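Local structure of polymerase X (Deinococcus radiodurans, 2W9M) at residues I488-W499 against D525-A536. The protein probably catalyses template-directed DNA synthesis from deoxyribonucleoside triphosphates as a family X DNA polymerase, and carries a zinc-binding PHP domain. Residues are numbered along the deposited sequence; the frame is centred on the assembly and turned at random.
Sequences INANAARLDLDW and DARYGVMQARKA
K535 lies over one face of the W499 indole: CE stands 3.5 Å from the centroid of the five-membered ring, nearly on its normal, in a CH-pi contact, and NZ makes a cation-pi contact at 3.3 Å from the same centroid. NZ is also 2.8 Å from W499 NE1, but both are donors, so the ammonium meets the pi face without a hydrogen bond. Q532 meets the indole obliquely, its amide plane turned 64° from the ring, with OE1 3.3 Å from W499 CD1. At the Y528 ring, R527 CD lies over one face, offset toward the rim; D525 CB is in plane at the edge, A490 O near that plane, and A492 CB approaches CD1 obliquely at 4.3 Å. A bend at chi3 (69°) folds the end of K535 back over the indole. With CG of W499 set between backbone N and carbonyl carbon (chi1 68°), the indole turns toward helix 526-535. Cut back to an alanine, W499 would probably leave the K535 ammonium without its pi face and open a gap beside Q532 OE1. L495 crosses Q532 at about a right angle, CD1 against the amide carbon CD, and its CD2 rests on Y528 CB. Q532 NE2 donates a hydrogen bond to G191 O and a weak one to Y528 O. These contacts pack helix 526-535 against the loop leaving strand 485-489, the sixth strand of the distorted (beta/alpha)7 barrel of the PHP domain. Two successive Asx turns, N489 OD1 to N491 N and N491 OD1 to A493 N, shape that loop near the zinc ligands D516 and H518. Where the backbones come closest, the missing side chain of G529 admits A490 CB to 3.6 Å from G529 CA. One water bridges N491 ND2 and D525 OD1, and R164 forms a salt bridge with the same carboxylate oxygen.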
ATOM      1  N   ILE A 488       3.687   9.229   2.929  1.00 22.11           N
ATOM      2  CA  ILE A 488       4.238   7.911   2.675  1.00 19.41           C
ATOM      3  C   ILE A 488       3.073   6.942   2.792  1.00 21.38           C
ATOM      4  O   ILE A 488       2.696   6.532   3.889  1.00 19.76           O
ATOM      5  CB  ILE A 488       5.341   7.541   3.678  1.00 20.79           C
ATOM      6  CG1 ILE A 488       6.541   8.479   3.526  1.00 26.10           C
ATOM      7  CG2 ILE A 488       5.767   6.093   3.491  1.00 17.66           C
ATOM      8  CD1 ILE A 488       7.618   8.251   4.562  1.00 25.52           C
ATOM      9  N   ASN A 489       2.482   6.606   1.652  1.00 30.41           N
ATOM     10  CA  ASN A 489       1.269   5.806   1.628  1.00 16.75           C
ATOM     11  C   ASN A 489       1.570   4.380   2.053  1.00 20.21           C
ATOM     12  O   ASN A 489       2.317   3.665   1.385  1.00 28.36           O
ATOM     13  CB  ASN A 489       0.629   5.855   0.239  1.00 22.10           C
ATOM     14  CG  ASN A 489      -0.814   5.404   0.245  1.00 24.96           C
ATOM     15  OD1 ASN A 489      -1.111   4.241   0.510  1.00 24.57           O
ATOM     16  ND2 ASN A 489      -1.722   6.324  -0.052  1.00 26.34           N
ATOM     17  N   ALA A 490       0.992   3.981   3.178  1.00 21.33           N
ATOM     18  CA  ALA A 490       1.286   2.687   3.783  1.00 24.37           C
ATOM     19  C   ALA A 490       0.641   1.496   3.072  1.00 30.37           C
ATOM     20  O   ALA A 490       1.000   0.352   3.343  1.00 29.37           O
ATOM     21  CB  ALA A 490       0.908   2.695   5.263  1.00 17.96           C
ATOM     22  N   ASN A 491      -0.312   1.749   2.178  1.00 23.91           N
ATOM     23  CA  ASN A 491      -0.922   0.654   1.422  1.00 30.99           C
ATOM     24  C   ASN A 491       0.156  -0.128   0.677  1.00 26.42           C
ATOM     25  O   ASN A 491       0.940   0.455  -0.068  1.00 30.73           O
ATOM     26  CB  ASN A 491      -1.998   1.167   0.457  1.00 23.55           C
ATOM     27  CG  ASN A 491      -2.683   0.042  -0.313  1.00 35.69           C
ATOM     28  OD1 ASN A 491      -2.130  -0.507  -1.267  1.00 33.72           O
ATOM     29  ND2 ASN A 491      -3.896  -0.296   0.095  1.00 26.42           N
ATOM     30  N   ALA A 492       0.189  -1.442   0.887  1.00 30.67           N
ATOM     31  CA  ALA A 492       1.252  -2.305   0.357  1.00 27.07           C
ATOM     32  C   ALA A 492       1.430  -2.243  -1.162  1.00 31.25           C
ATOM     33  O   ALA A 492       2.486  -2.608  -1.680  1.00 34.50           O
ATOM     34  CB  ALA A 492       1.038  -3.750   0.803  1.00 23.78           C
ATOM     35  N   ALA A 493       0.406  -1.790  -1.877  1.00 27.36           N
ATOM     36  CA  ALA A 493       0.502  -1.689  -3.329  1.00 25.63           C
ATOM     37  C   ALA A 493       1.032  -0.331  -3.756  1.00 24.65           C
ATOM     38  O   ALA A 493       1.268  -0.093  -4.941  1.00 36.35           O
ATOM     39  CB  ALA A 493      -0.834  -1.955  -3.979  1.00 22.20           C
ATOM     40  N   ARG A 494       1.226   0.561  -2.795  1.00 21.85           N
ATOM     41  CA  ARG A 494       1.747   1.884  -3.111  1.00 22.24           C
ATOM     42  C   ARG A 494       3.144   2.118  -2.538  1.00 23.90           C
ATOM     43  O   ARG A 494       4.103   2.286  -3.294  1.00 25.88           O
ATOM     44  CB  ARG A 494       0.776   2.968  -2.650  1.00 19.72           C
ATOM     45  CG  ARG A 494      -0.526   2.981  -3.435  1.00 25.95           C
ATOM     46  CD  ARG A 494      -1.438   4.097  -2.956  1.00 25.35           C
ATOM     47  NE  ARG A 494      -2.745   4.057  -3.603  1.00 29.71           N
ATOM     48  CZ  ARG A 494      -2.987   4.502  -4.832  1.00 27.80           C
ATOM     49  NH1 ARG A 494      -2.005   5.011  -5.564  1.00 24.09           N
ATOM     50  NH2 ARG A 494      -4.212   4.432  -5.333  1.00 38.93           N
ATOM     51  N   LEU A 495       3.251   2.118  -1.210  1.00 24.13           N
ATOM     52  CA  LEU A 495       4.519   2.383  -0.534  1.00 20.63           C
ATOM     53  C   LEU A 495       5.226   3.548  -1.220  1.00 27.20           C
ATOM     54  O   LEU A 495       6.349   3.427  -1.713  1.00 31.60           O
ATOM     55  CB  LEU A 495       5.385   1.124  -0.515  1.00 23.70           C
ATOM     56  CG  LEU A 495       4.661  -0.069   0.121  1.00 24.52           C
ATOM     57  CD1 LEU A 495       5.581  -1.262   0.272  1.00 20.71           C
ATOM     58  CD2 LEU A 495       4.084   0.324   1.461  1.00 17.99           C
ATOM     59  N   ASP A 496       4.543   4.685  -1.229  1.00 24.45           N
ATOM     60  CA  ASP A 496       4.911   5.827  -2.047  1.00 32.87           C
ATOM     61  C   ASP A 496       4.367   7.040  -1.311  1.00 30.32           C
ATOM     62  O   ASP A 496       3.181   7.064  -0.994  1.00 36.59           O
ATOM     63  CB  ASP A 496       4.237   5.666  -3.412  1.00 26.64           C
ATOM     64  CG  ASP A 496       4.311   6.914  -4.268  1.00 48.14           C
ATOM     65  OD1 ASP A 496       3.430   7.074  -5.142  1.00 39.11           O
ATOM     66  OD2 ASP A 496       5.243   7.727  -4.081  1.00 62.82           O
ATOM     67  N   LEU A 497       5.187   8.052  -1.023  1.00 23.55           N
ATOM     68  CA  LEU A 497       6.580   8.223  -1.459  1.00 23.26           C
ATOM     69  C   LEU A 497       7.556   7.074  -1.178  1.00 25.18           C
ATOM     70  O   LEU A 497       7.579   6.516  -0.081  1.00 28.51           O
ATOM     71  CB  LEU A 497       7.127   9.495  -0.807  1.00 18.81           C
ATOM     72  CG  LEU A 497       8.466  10.053  -1.275  1.00 32.21           C
ATOM     73  CD1 LEU A 497       8.345  10.596  -2.696  1.00 25.05           C
ATOM     74  CD2 LEU A 497       8.945  11.141  -0.312  1.00 19.50           C
ATOM     75  N   ASP A 498       8.373   6.742  -2.176  1.00 27.93           N
ATOM     76  CA  ASP A 498       9.382   5.695  -2.035  1.00 27.62           C
ATOM     77  C   ASP A 498      10.345   6.033  -0.901  1.00 30.41           C
ATOM     78  O   ASP A 498      10.686   7.200  -0.706  1.00 27.81           O
ATOM     79  CB  ASP A 498      10.157   5.525  -3.343  1.00 27.17           C
ATOM     80  CG  ASP A 498      11.006   4.267  -3.359  1.00 43.83           C
ATOM     81  OD1 ASP A 498      12.227   4.387  -3.574  1.00 45.99           O
ATOM     82  OD2 ASP A 498      10.457   3.161  -3.148  1.00 60.77           O
ATOM     83  N   TRP A 499      10.784   5.020  -0.155  1.00 26.46           N
ATOM     84  CA  TRP A 499      11.665   5.261   0.988  1.00 27.01           C
ATOM     85  C   TRP A 499      13.010   5.825   0.545  1.00 31.41           C
ATOM     86  O   TRP A 499      13.687   6.500   1.315  1.00 30.32           O
ATOM     87  CB  TRP A 499      11.854   4.003   1.845  1.00 21.15           C
ATOM     88  CG  TRP A 499      12.623   2.903   1.176  1.00 25.12           C
ATOM     89  CD1 TRP A 499      12.104   1.833   0.508  1.00 34.86           C
ATOM     90  CD2 TRP A 499      14.050   2.757   1.116  1.00 30.50           C
ATOM     91  NE1 TRP A 499      13.115   1.035   0.030  1.00 40.65           N
ATOM     92  CE2 TRP A 499      14.317   1.579   0.390  1.00 43.46           C
ATOM     93  CE3 TRP A 499      15.122   3.510   1.599  1.00 33.74           C
ATOM     94  CZ2 TRP A 499      15.616   1.137   0.141  1.00 31.05           C
ATOM     95  CZ3 TRP A 499      16.408   3.068   1.352  1.00 34.98           C
ATOM     96  CH2 TRP A 499      16.643   1.893   0.628  1.00 35.98           C
ATOM     97  N   ASP A 525      -2.403  -1.673   7.817  1.00 28.12           N
ATOM     98  CA  ASP A 525      -1.365  -1.514   6.807  1.00 29.01           C
ATOM     99  C   ASP A 525      -0.281  -0.558   7.292  1.00 27.66           C
ATOM    100  O   ASP A 525       0.824  -0.541   6.754  1.00 24.51           O
ATOM    101  CB  ASP A 525      -1.960  -1.017   5.486  1.00 24.41           C
ATOM    102  CG  ASP A 525      -2.706  -2.107   4.736  1.00 44.81           C
ATOM    103  OD1 ASP A 525      -3.251  -1.819   3.648  1.00 44.44           O
ATOM    104  OD2 ASP A 525      -2.752  -3.254   5.237  1.00 45.91           O
ATOM    105  N   ALA A 526      -0.606   0.234   8.311  1.00 25.38           N
ATOM    106  CA  ALA A 526       0.336   1.201   8.870  1.00 23.40           C
ATOM    107  C   ALA A 526       1.712   0.575   9.062  1.00 26.66           C
ATOM    108  O   ALA A 526       2.739   1.219   8.856  1.00 28.29           O
ATOM    109  CB  ALA A 526      -0.184   1.733  10.182  1.00 18.68           C
ATOM    110  N   ARG A 527       1.711  -0.692   9.454  1.00 23.96           N
ATOM    111  CA  ARG A 527       2.923  -1.468   9.675  1.00 26.57           C
ATOM    112  C   ARG A 527       3.847  -1.525   8.454  1.00 31.42           C
ATOM    113  O   ARG A 527       5.065  -1.593   8.602  1.00 24.80           O
ATOM    114  CB  ARG A 527       2.523  -2.872  10.128  1.00 29.54           C
ATOM    115  CG  ARG A 527       3.423  -4.001   9.701  1.00 41.81           C
ATOM    116  CD  ARG A 527       2.611  -5.293   9.656  1.00 44.68           C
ATOM    117  NE  ARG A 527       3.398  -6.460  10.044  1.00 62.61           N
ATOM    118  CZ  ARG A 527       2.980  -7.715   9.912  1.00 55.29           C
ATOM    119  NH1 ARG A 527       1.784  -7.962   9.392  1.00 53.51           N
ATOM    120  NH2 ARG A 527       3.758  -8.721  10.291  1.00 65.37           N
ATOM    121  N   TYR A 528       3.271  -1.490   7.255  1.00 25.03           N
ATOM    122  CA  TYR A 528       4.067  -1.507   6.028  1.00 18.58           C
ATOM    123  C   TYR A 528       4.666  -0.139   5.726  1.00 18.76           C
ATOM    124  O   TYR A 528       5.799  -0.041   5.262  1.00 27.17           O
ATOM    125  CB  TYR A 528       3.233  -1.997   4.837  1.00 19.47           C
ATOM    126  CG  TYR A 528       2.571  -3.332   5.072  1.00 25.55           C
ATOM    127  CD1 TYR A 528       1.185  -3.442   5.139  1.00 27.23           C
ATOM    128  CD2 TYR A 528       3.330  -4.484   5.238  1.00 30.02           C
ATOM    129  CE1 TYR A 528       0.574  -4.662   5.361  1.00 25.20           C
ATOM    130  CE2 TYR A 528       2.729  -5.710   5.459  1.00 30.27           C
ATOM    131  CZ  TYR A 528       1.350  -5.793   5.518  1.00 42.10           C
ATOM    132  OH  TYR A 528       0.752  -7.013   5.736  1.00 55.38           O
ATOM    133  N   GLY A 529       3.897   0.914   5.980  1.00 19.34           N
ATOM    134  CA  GLY A 529       4.388   2.270   5.825  1.00 20.15           C
ATOM    135  C   GLY A 529       5.515   2.559   6.798  1.00 24.81           C
ATOM    136  O   GLY A 529       6.500   3.205   6.450  1.00 27.84           O
ATOM    137  N   VAL A 530       5.367   2.071   8.023  1.00 20.30           N
ATOM    138  CA  VAL A 530       6.387   2.256   9.050  1.00 22.60           C
ATOM    139  C   VAL A 530       7.712   1.584   8.671  1.00 30.22           C
ATOM    140  O   VAL A 530       8.782   2.133   8.933  1.00 31.68           O
ATOM    141  CB  VAL A 530       5.907   1.747  10.424  1.00 18.96           C
ATOM    142  CG1 VAL A 530       7.073   1.623  11.385  1.00 19.73           C
ATOM    143  CG2 VAL A 530       4.838   2.673  10.988  1.00 22.36           C
ATOM    144  N   MET A 531       7.643   0.407   8.053  1.00 26.70           N
ATOM    145  CA  MET A 531       8.849  -0.296   7.613  1.00 25.07           C
ATOM    146  C   MET A 531       9.614   0.526   6.581  1.00 25.16           C
ATOM    147  O   MET A 531      10.844   0.527   6.568  1.00 31.51           O
ATOM    148  CB  MET A 531       8.505  -1.670   7.028  1.00 24.10           C
ATOM    149  CG  MET A 531       7.808  -2.608   7.996  1.00 24.93           C
ATOM    150  SD  MET A 531       7.554  -4.264   7.314  1.00 43.16           S
ATOM    151  CE  MET A 531       9.230  -4.904   7.325  1.00 32.90           C
ATOM    152  N   GLN A 532       8.877   1.219   5.717  1.00 23.95           N
ATOM    153  CA  GLN A 532       9.475   2.108   4.726  1.00 24.00           C
ATOM    154  C   GLN A 532      10.062   3.355   5.395  1.00 30.17           C
ATOM    155  O   GLN A 532      11.170   3.784   5.065  1.00 31.47           O
ATOM    156  CB  GLN A 532       8.441   2.522   3.672  1.00 24.45           C
ATOM    157  CG  GLN A 532       7.646   1.367   3.082  1.00 25.39           C
ATOM    158  CD  GLN A 532       8.527   0.230   2.587  1.00 30.39           C
ATOM    159  OE1 GLN A 532       9.338   0.399   1.675  1.00 29.14           O
ATOM    160  NE2 GLN A 532       8.359  -0.942   3.183  1.00 19.39           N
ATOM    161  N   ALA A 533       9.316   3.933   6.332  1.00 21.63           N
ATOM    162  CA  ALA A 533       9.769   5.127   7.041  1.00 29.57           C
ATOM    163  C   ALA A 533      11.054   4.873   7.833  1.00 29.64           C
ATOM    164  O   ALA A 533      11.925   5.738   7.912  1.00 30.50           O
ATOM    165  CB  ALA A 533       8.672   5.650   7.958  1.00 20.39           C
ATOM    166  N   ARG A 534      11.171   3.686   8.416  1.00 21.82           N
ATOM    167  CA  ARG A 534      12.334   3.362   9.236  1.00 32.79           C
ATOM    168  C   ARG A 534      13.614   3.209   8.408  1.00 33.49           C
ATOM    169  O   ARG A 534      14.702   3.551   8.865  1.00 25.27           O
ATOM    170  CB  ARG A 534      12.070   2.116  10.079  1.00 21.50           C
ATOM    171  CG  ARG A 534      10.970   2.320  11.105  1.00 24.53           C
ATOM    172  CD  ARG A 534      10.540   1.011  11.721  1.00 19.11           C
ATOM    173  NE  ARG A 534      11.620   0.392  12.482  1.00 28.83           N
ATOM    174  CZ  ARG A 534      11.866   0.643  13.764  1.00 37.66           C
ATOM    175  NH1 ARG A 534      11.109   1.509  14.426  1.00 30.09           N
ATOM    176  NH2 ARG A 534      12.868   0.032  14.387  1.00 25.03           N
ATOM    177  N   LYS A 535      13.481   2.707   7.188  1.00 29.38           N
ATOM    178  CA  LYS A 535      14.625   2.625   6.290  1.00 27.95           C
ATOM    179  C   LYS A 535      15.081   4.021   5.876  1.00 34.37           C
ATOM    180  O   LYS A 535      16.250   4.233   5.572  1.00 33.95           O
ATOM    181  CB  LYS A 535      14.283   1.776   5.065  1.00 21.00           C
ATOM    182  CG  LYS A 535      13.992   0.326   5.413  1.00 37.94           C
ATOM    183  CD  LYS A 535      13.085  -0.330   4.392  1.00 40.29           C
ATOM    184  CE  LYS A 535      13.789  -0.521   3.060  1.00 48.67           C
ATOM    185  NZ  LYS A 535      12.825  -0.943   2.005  1.00 61.27           N
ATOM    186  N   ALA A 536      14.155   4.974   5.872  1.00 26.66           N
ATOM    187  CA  ALA A 536      14.498   6.345   5.532  1.00 22.04           C
ATOM    188  C   ALA A 536      15.090   7.059   6.746  1.00 26.09           C
ATOM    189  O   ALA A 536      15.636   8.154   6.631  1.00 37.62           O
ATOM    190  CB  ALA A 536      13.281   7.086   5.004  1.00 19.57           C
TER
HETATM  191  O   HOH W   1      -4.840  -0.004   2.961  1.00 31.66           O